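Local coordinates for glycosyl hydrolase family 88 (Pedobacter heparinus, PDB 3WIW), which probably hydrolyses the unsaturated glucuronyl residue from the end of heparin-derived oligosaccharides, using an alpha6/alpha6-barrel, at residues Gly251-Thr256 against Ala309-Ser314; His270-Ala275 against Gln327-Phe332. All blocks are in the same frame, centred on the assembly; numbering follows the deposited sequence.

Contact 1: Gly251-Thr256 against Ala309-Ser314; sequences GLYGYT and AAVIAS
Tyr253 and Val311 meet where helix 245-262 runs beside helix 306-322 in the interior of the alpha6/alpha6-barrel. The axes of the two segments come within 8.9 Å and point nearly the same way, at 26°, with Tyr253 and Ile312 nearest in backbone register. The apolar contacts fall into two sets. The CG1 methyl of Val311 lies 3.8 Å from Tyr253 CD2 and also touches Tyr253 CB, so that it sits against the root of the aromatic side chain, the two side chains crossing at about a right angle. On the other flank Leu252 reaches over with CD2, which meets Ile312 CG2 at 4.1 Å; CG2 is the branch of Ile312 that makes the contact, although CB of this residue starts out facing away from helix 245-262.

Two polar atoms of 309-314, Val311 O and Ser314 OG, approach the tyrosine ring without bonding to it. Val311 O lies in the ring plane, at its edge, 3.7 Å from Tyr253 CD2, and Ser314 OG stands 4.0 Å from Tyr253 CE2. With CG anti to the backbone N (chi1 -166°), the ring is carried past Ser314, and both hydroxyls, Tyr253 OH and Ser314 OG, are hydrogen-bonded to the same carboxylate oxygen, OE2 of Glu383 on helix 375-392. Replacing Tyr253 with a leucine would probably leave Glu383 with one hydrogen bond fewer and Val311 O without the ring edge beside it.

Val311 further lies close to Trp250 and Arg246, both predicted to bind substrate. Direct contact between the segments thus rests on van der Waals packing, while a carboxylate from a third helix, that of Glu383, ties their hydroxyls together.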
loop_
_atom_site.group_PDB
_atom_site.type_symbol
_atom_site.label_atom_id
_atom_site.label_comp_id
_atom_site.label_asym_id
_atom_site.label_seq_id
_atom_site.Cartn_x
_atom_site.Cartn_y
_atom_site.Cartn_z
ATOM N N GLY A 251 8.840 1.378 -1.213
ATOM C CA GLY A 251 10.001 1.994 -0.584
ATOM C C GLY A 251 9.760 3.458 -0.259
ATOM O O GLY A 251 9.995 3.891 0.877
ATOM N N LEU A 252 9.298 4.223 -1.247
ATOM C CA LEU A 252 9.012 5.638 -1.022
ATOM C C LEU A 252 8.027 5.811 0.143
ATOM O O LEU A 252 8.249 6.606 1.069
ATOM C CB LEU A 252 8.429 6.261 -2.287
ATOM C CG LEU A 252 8.011 7.720 -2.145
ATOM C CD1 LEU A 252 9.197 8.632 -1.786
ATOM C CD2 LEU A 252 7.311 8.198 -3.428
ATOM N N TYR A 253 6.919 5.083 0.069
ATOM C CA TYR A 253 5.895 5.170 1.091
ATOM C C TYR A 253 6.455 4.722 2.450
ATOM O O TYR A 253 6.197 5.364 3.468
ATOM C CB TYR A 253 4.724 4.309 0.672
ATOM C CG TYR A 253 3.430 4.501 1.419
ATOM C CD1 TYR A 253 3.311 4.135 2.766
ATOM C CD2 TYR A 253 2.300 5.004 0.773
ATOM C CE1 TYR A 253 2.100 4.244 3.441
ATOM C CE2 TYR A 253 1.087 5.129 1.441
ATOM C CZ TYR A 253 0.993 4.733 2.773
ATOM O OH TYR A 253 -0.215 4.814 3.427
ATOM N N GLY A 254 7.191 3.606 2.456
ATOM C CA GLY A 254 7.731 3.024 3.678
ATOM C C GLY A 254 8.560 4.049 4.451
ATOM O O GLY A 254 8.461 4.112 5.686
ATOM N N TYR A 255 9.373 4.845 3.752
ATOM C CA TYR A 255 10.252 5.812 4.436
ATOM C C TYR A 255 9.524 7.098 4.792
ATOM O O TYR A 255 9.824 7.689 5.824
ATOM C CB TYR A 255 11.596 6.028 3.688
ATOM C CG TYR A 255 12.392 4.768 3.866
ATOM C CD1 TYR A 255 13.005 4.510 5.088
ATOM C CD2 TYR A 255 12.403 3.768 2.896
ATOM C CE1 TYR A 255 13.672 3.326 5.326
ATOM C CE2 TYR A 255 13.056 2.572 3.125
ATOM C CZ TYR A 255 13.675 2.352 4.350
ATOM O OH TYR A 255 14.297 1.151 4.563
ATOM N N THR A 256 8.552 7.502 3.971
ATOM C CA THR A 256 7.708 8.641 4.303
ATOM C C THR A 256 6.920 8.348 5.590
ATOM O O THR A 256 6.906 9.155 6.530
ATOM C CB THR A 256 6.785 8.972 3.120
ATOM O OG1 THR A 256 7.596 9.295 1.979
ATOM C CG2 THR A 256 5.901 10.137 3.471
ATOM N N ALA A 309 1.284 3.969 -9.107
ATOM C CA ALA A 309 0.993 5.409 -9.174
ATOM C C ALA A 309 0.242 5.861 -7.927
ATOM O O ALA A 309 0.555 6.920 -7.386
ATOM C CB ALA A 309 0.184 5.748 -10.399
ATOM N N ALA A 310 -0.765 5.096 -7.490
ATOM C CA ALA A 310 -1.579 5.513 -6.350
ATOM C C ALA A 310 -0.740 5.551 -5.065
ATOM O O ALA A 310 -0.876 6.487 -4.257
ATOM C CB ALA A 310 -2.770 4.593 -6.195
ATOM N N VAL A 311 0.108 4.541 -4.857
ATOM C CA VAL A 311 0.985 4.482 -3.691
ATOM C C VAL A 311 1.950 5.662 -3.714
ATOM O O VAL A 311 2.150 6.328 -2.695
ATOM C CB VAL A 311 1.708 3.124 -3.618
ATOM C CG1 VAL A 311 2.766 3.116 -2.503
ATOM C CG2 VAL A 311 0.703 1.979 -3.420
ATOM N N ILE A 312 2.524 5.942 -4.886
ATOM C CA ILE A 312 3.425 7.077 -5.020
ATOM C C ILE A 312 2.714 8.394 -4.722
ATOM O O ILE A 312 3.264 9.233 -4.000
ATOM C CB ILE A 312 4.090 7.111 -6.423
ATOM C CG1 ILE A 312 5.106 5.971 -6.525
ATOM C CG2 ILE A 312 4.757 8.452 -6.673
ATOM C CD1 ILE A 312 5.478 5.618 -7.967
ATOM N N ALA A 313 1.510 8.591 -5.276
ATOM C CA ALA A 313 0.775 9.821 -5.023
ATOM C C ALA A 313 0.501 9.995 -3.520
ATOM O O ALA A 313 0.735 11.082 -2.965
ATOM C CB ALA A 313 -0.517 9.849 -5.818
ATOM N N SER A 314 0.016 8.942 -2.854
ATOM C CA SER A 314 -0.278 9.051 -1.432
ATOM C C SER A 314 0.985 9.411 -0.652
ATOM O O SER A 314 0.972 10.330 0.171
ATOM C CB SER A 314 -0.894 7.771 -0.905
ATOM O OG SER A 314 -1.362 8.055 0.394
#

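Contact 2: His270-Ala275 against Gln327-Phe332; sequences HAEHIA and QKYFKF
Two helices on the outer side of the alpha6/alpha6-barrel, 265-279 and 327-340, are linked here near the start of the second by a tyrosine reaching across to a glutamate. The segment axes are 12.3 Å apart at closest approach and inclined at 51°, so the gap is spanned chiefly by the Tyr329 side chain, with Glu272 reaching to meet it. Tyr329 does so end-on: its OH donates to Glu272 OE2 over a short 2.5 Å, using the anti lone pair of that oxygen. The carboxylate plane is turned 78° from the ring plane, and OE2 lies at the ring edge. Water 1 also sits at this edge and donates both to Tyr329 OH, at 2.6 Å, and to Glu272 O, at 2.8 Å. The phenol oxygen is therefore gripped from two sources, and the water ties it to the backbone of the opposing helix. Ala275 CB adds an apolar contact 3.7 Å from Tyr329 CE1.

Lys328, with CG turned to lie over the centre of the Tyr329 ring, 4.1 Å above its plane, brings NZ to 4.3 Å from Glu272 OE2. This is beyond a salt bridge, but the positive charge would probably still favour the ionised carboxylate. Deeper in the fold, the Tyr329 side chain touches Leu316 and Leu319 of helix 306-322, and Ala275 packs on Leu252 of helix 245-262.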
loop_
_atom_site.group_PDB
_atom_site.type_symbol
_atom_site.label_atom_id
_atom_site.label_comp_id
_atom_site.label_asym_id
_atom_site.label_seq_id
_atom_site.Cartn_x
_atom_site.Cartn_y
_atom_site.Cartn_z
ATOM N N HIS A 270 16.113 9.695 3.194
ATOM C CA HIS A 270 16.045 8.556 2.282
ATOM C C HIS A 270 14.815 8.658 1.379
ATOM O O HIS A 270 14.905 8.432 0.160
ATOM C CB HIS A 270 16.076 7.250 3.054
ATOM C CG HIS A 270 16.440 6.066 2.221
ATOM N ND1 HIS A 270 17.670 5.940 1.603
ATOM C CD2 HIS A 270 15.743 4.951 1.914
ATOM C CE1 HIS A 270 17.711 4.791 0.954
ATOM N NE2 HIS A 270 16.547 4.180 1.111
ATOM N N ALA A 271 13.683 9.056 1.948
ATOM C CA ALA A 271 12.475 9.267 1.165
ATOM C C ALA A 271 12.681 10.280 0.033
ATOM O O ALA A 271 12.209 10.065 -1.096
ATOM C CB ALA A 271 11.301 9.665 2.043
ATOM N N GLU A 272 13.386 11.371 0.321
ATOM C CA GLU A 272 13.619 12.364 -0.716
ATOM C C GLU A 272 14.529 11.832 -1.817
ATOM O O GLU A 272 14.321 12.158 -2.986
ATOM C CB GLU A 272 14.157 13.677 -0.131
ATOM C CG GLU A 272 13.121 14.409 0.712
ATOM C CD GLU A 272 13.427 15.889 0.827
ATOM O OE1 GLU A 272 13.982 16.282 1.874
ATOM O OE2 GLU A 272 13.128 16.650 -0.138
ATOM N N HIS A 273 15.524 11.022 -1.454
ATOM C CA HIS A 273 16.389 10.404 -2.475
ATOM C C HIS A 273 15.589 9.456 -3.369
ATOM O O HIS A 273 15.728 9.480 -4.601
ATOM C CB HIS A 273 17.577 9.650 -1.857
ATOM C CG HIS A 273 18.596 10.534 -1.208
ATOM N ND1 HIS A 273 19.174 11.605 -1.855
ATOM C CD2 HIS A 273 19.168 10.487 0.023
ATOM C CE1 HIS A 273 20.040 12.190 -1.049
ATOM N NE2 HIS A 273 20.052 11.531 0.098
ATOM N N ILE A 274 14.734 8.642 -2.762
ATOM C CA ILE A 274 13.863 7.763 -3.525
ATOM C C ILE A 274 12.931 8.577 -4.431
ATOM O O ILE A 274 12.789 8.278 -5.620
ATOM C CB ILE A 274 13.044 6.840 -2.600
ATOM C CG1 ILE A 274 13.963 5.871 -1.844
ATOM C CG2 ILE A 274 12.006 6.052 -3.427
ATOM C CD1 ILE A 274 13.226 5.152 -0.704
ATOM N N ALA A 275 12.361 9.650 -3.888
ATOM C CA ALA A 275 11.411 10.458 -4.641
ATOM C C ALA A 275 12.075 11.025 -5.891
ATOM O O ALA A 275 11.479 11.051 -6.968
ATOM C CB ALA A 275 10.860 11.586 -3.780
ATOM N N GLN A 327 6.522 21.647 -2.458
ATOM C CA GLN A 327 5.641 21.909 -3.600
ATOM C C GLN A 327 5.873 20.955 -4.772
ATOM O O GLN A 327 4.904 20.474 -5.363
ATOM C CB GLN A 327 5.694 23.376 -4.059
ATOM C CG GLN A 327 4.846 23.696 -5.327
ATOM C CD GLN A 327 3.339 23.393 -5.196
ATOM O OE1 GLN A 327 2.788 23.313 -4.090
ATOM N NE2 GLN A 327 2.673 23.226 -6.343
ATOM N N LYS A 328 7.132 20.629 -5.078
ATOM C CA LYS A 328 7.400 19.714 -6.201
ATOM C C LYS A 328 6.774 18.339 -5.977
ATOM O O LYS A 328 6.299 17.705 -6.915
ATOM C CB LYS A 328 8.898 19.575 -6.504
ATOM C CG LYS A 328 9.725 18.971 -5.382
ATOM C CD LYS A 328 11.187 18.819 -5.791
ATOM C CE LYS A 328 12.028 18.313 -4.621
ATOM N NZ LYS A 328 11.910 19.170 -3.402
ATOM N N TYR A 329 6.750 17.885 -4.724
ATOM C CA TYR A 329 6.116 16.610 -4.392
ATOM C C TYR A 329 4.597 16.703 -4.493
ATOM O O TYR A 329 3.945 15.813 -5.056
ATOM C CB TYR A 329 6.520 16.154 -2.988
ATOM C CG TYR A 329 8.007 16.045 -2.796
ATOM C CD1 TYR A 329 8.796 15.337 -3.710
ATOM C CD2 TYR A 329 8.627 16.625 -1.698
ATOM C CE1 TYR A 329 10.176 15.223 -3.531
ATOM C CE2 TYR A 329 10.001 16.521 -1.507
ATOM C CZ TYR A 329 10.772 15.810 -2.426
ATOM O OH TYR A 329 12.132 15.698 -2.241
ATOM N N PHE A 330 4.037 17.778 -3.952
ATOM C CA PHE A 330 2.598 17.979 -4.031
ATOM C C PHE A 330 2.143 18.033 -5.494
ATOM O O PHE A 330 1.144 17.402 -5.877
ATOM C CB PHE A 330 2.200 19.279 -3.340
ATOM C CG PHE A 330 0.742 19.555 -3.430
ATOM C CD1 PHE A 330 -0.137 18.995 -2.516
ATOM C CD2 PHE A 330 0.239 20.335 -4.460
ATOM C CE1 PHE A 330 -1.494 19.235 -2.609
ATOM C CE2 PHE A 330 -1.129 20.575 -4.557
ATOM C CZ PHE A 330 -1.982 20.028 -3.627
ATOM N N LYS A 331 2.856 18.797 -6.319
ATOM C CA LYS A 331 2.469 18.974 -7.725
ATOM C C LYS A 331 2.531 17.648 -8.476
ATOM O O LYS A 331 1.643 17.331 -9.268
ATOM C CB LYS A 331 3.369 20.021 -8.404
ATOM C CG LYS A 331 3.122 20.226 -9.886
ATOM C CD LYS A 331 1.719 20.731 -10.164
ATOM C CE LYS A 331 1.601 21.281 -11.596
ATOM N NZ LYS A 331 2.077 20.341 -12.661
ATOM N N PHE A 332 3.558 16.854 -8.203
ATOM C CA PHE A 332 3.718 15.576 -8.892
ATOM C C PHE A 332 2.567 14.650 -8.502
ATOM O O PHE A 332 1.964 14.003 -9.361
ATOM C CB PHE A 332 5.091 14.993 -8.570
ATOM C CG PHE A 332 5.537 13.902 -9.502
ATOM C CD1 PHE A 332 5.088 12.592 -9.333
ATOM C CD2 PHE A 332 6.437 14.175 -10.528
ATOM C CE1 PHE A 332 5.510 11.566 -10.204
ATOM C CE2 PHE A 332 6.877 13.161 -11.373
ATOM C CZ PHE A 332 6.407 11.852 -11.225
HETATM O O HOH W 1 13.586 14.604 -4.051
#

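How the contacts relate
Contact 1 is wholly buried, its centre about 8 Å from the centre of the chain; that of contact 2, partly open to solvent, is about 17 Å from it. Their segments alternate along the sequence and belong to four different helices, yet they adjoin: Leu252 CD1 packs 3.4 Å from Ala271 O, and the Tyr255 and His270 rings meet edge-to-face. Helix 265-279 thus rests on helix 245-262 while reaching outward to helix 327-340. The closely spaced helices of contact 1 meet through Leu, Val and Ile methyl groups and one tyrosine ring, with no hydrogen bond between the segments; the wider gap in contact 2, away from predicted substrate-binding residues, is bridged by a direct hydrogen bond and water.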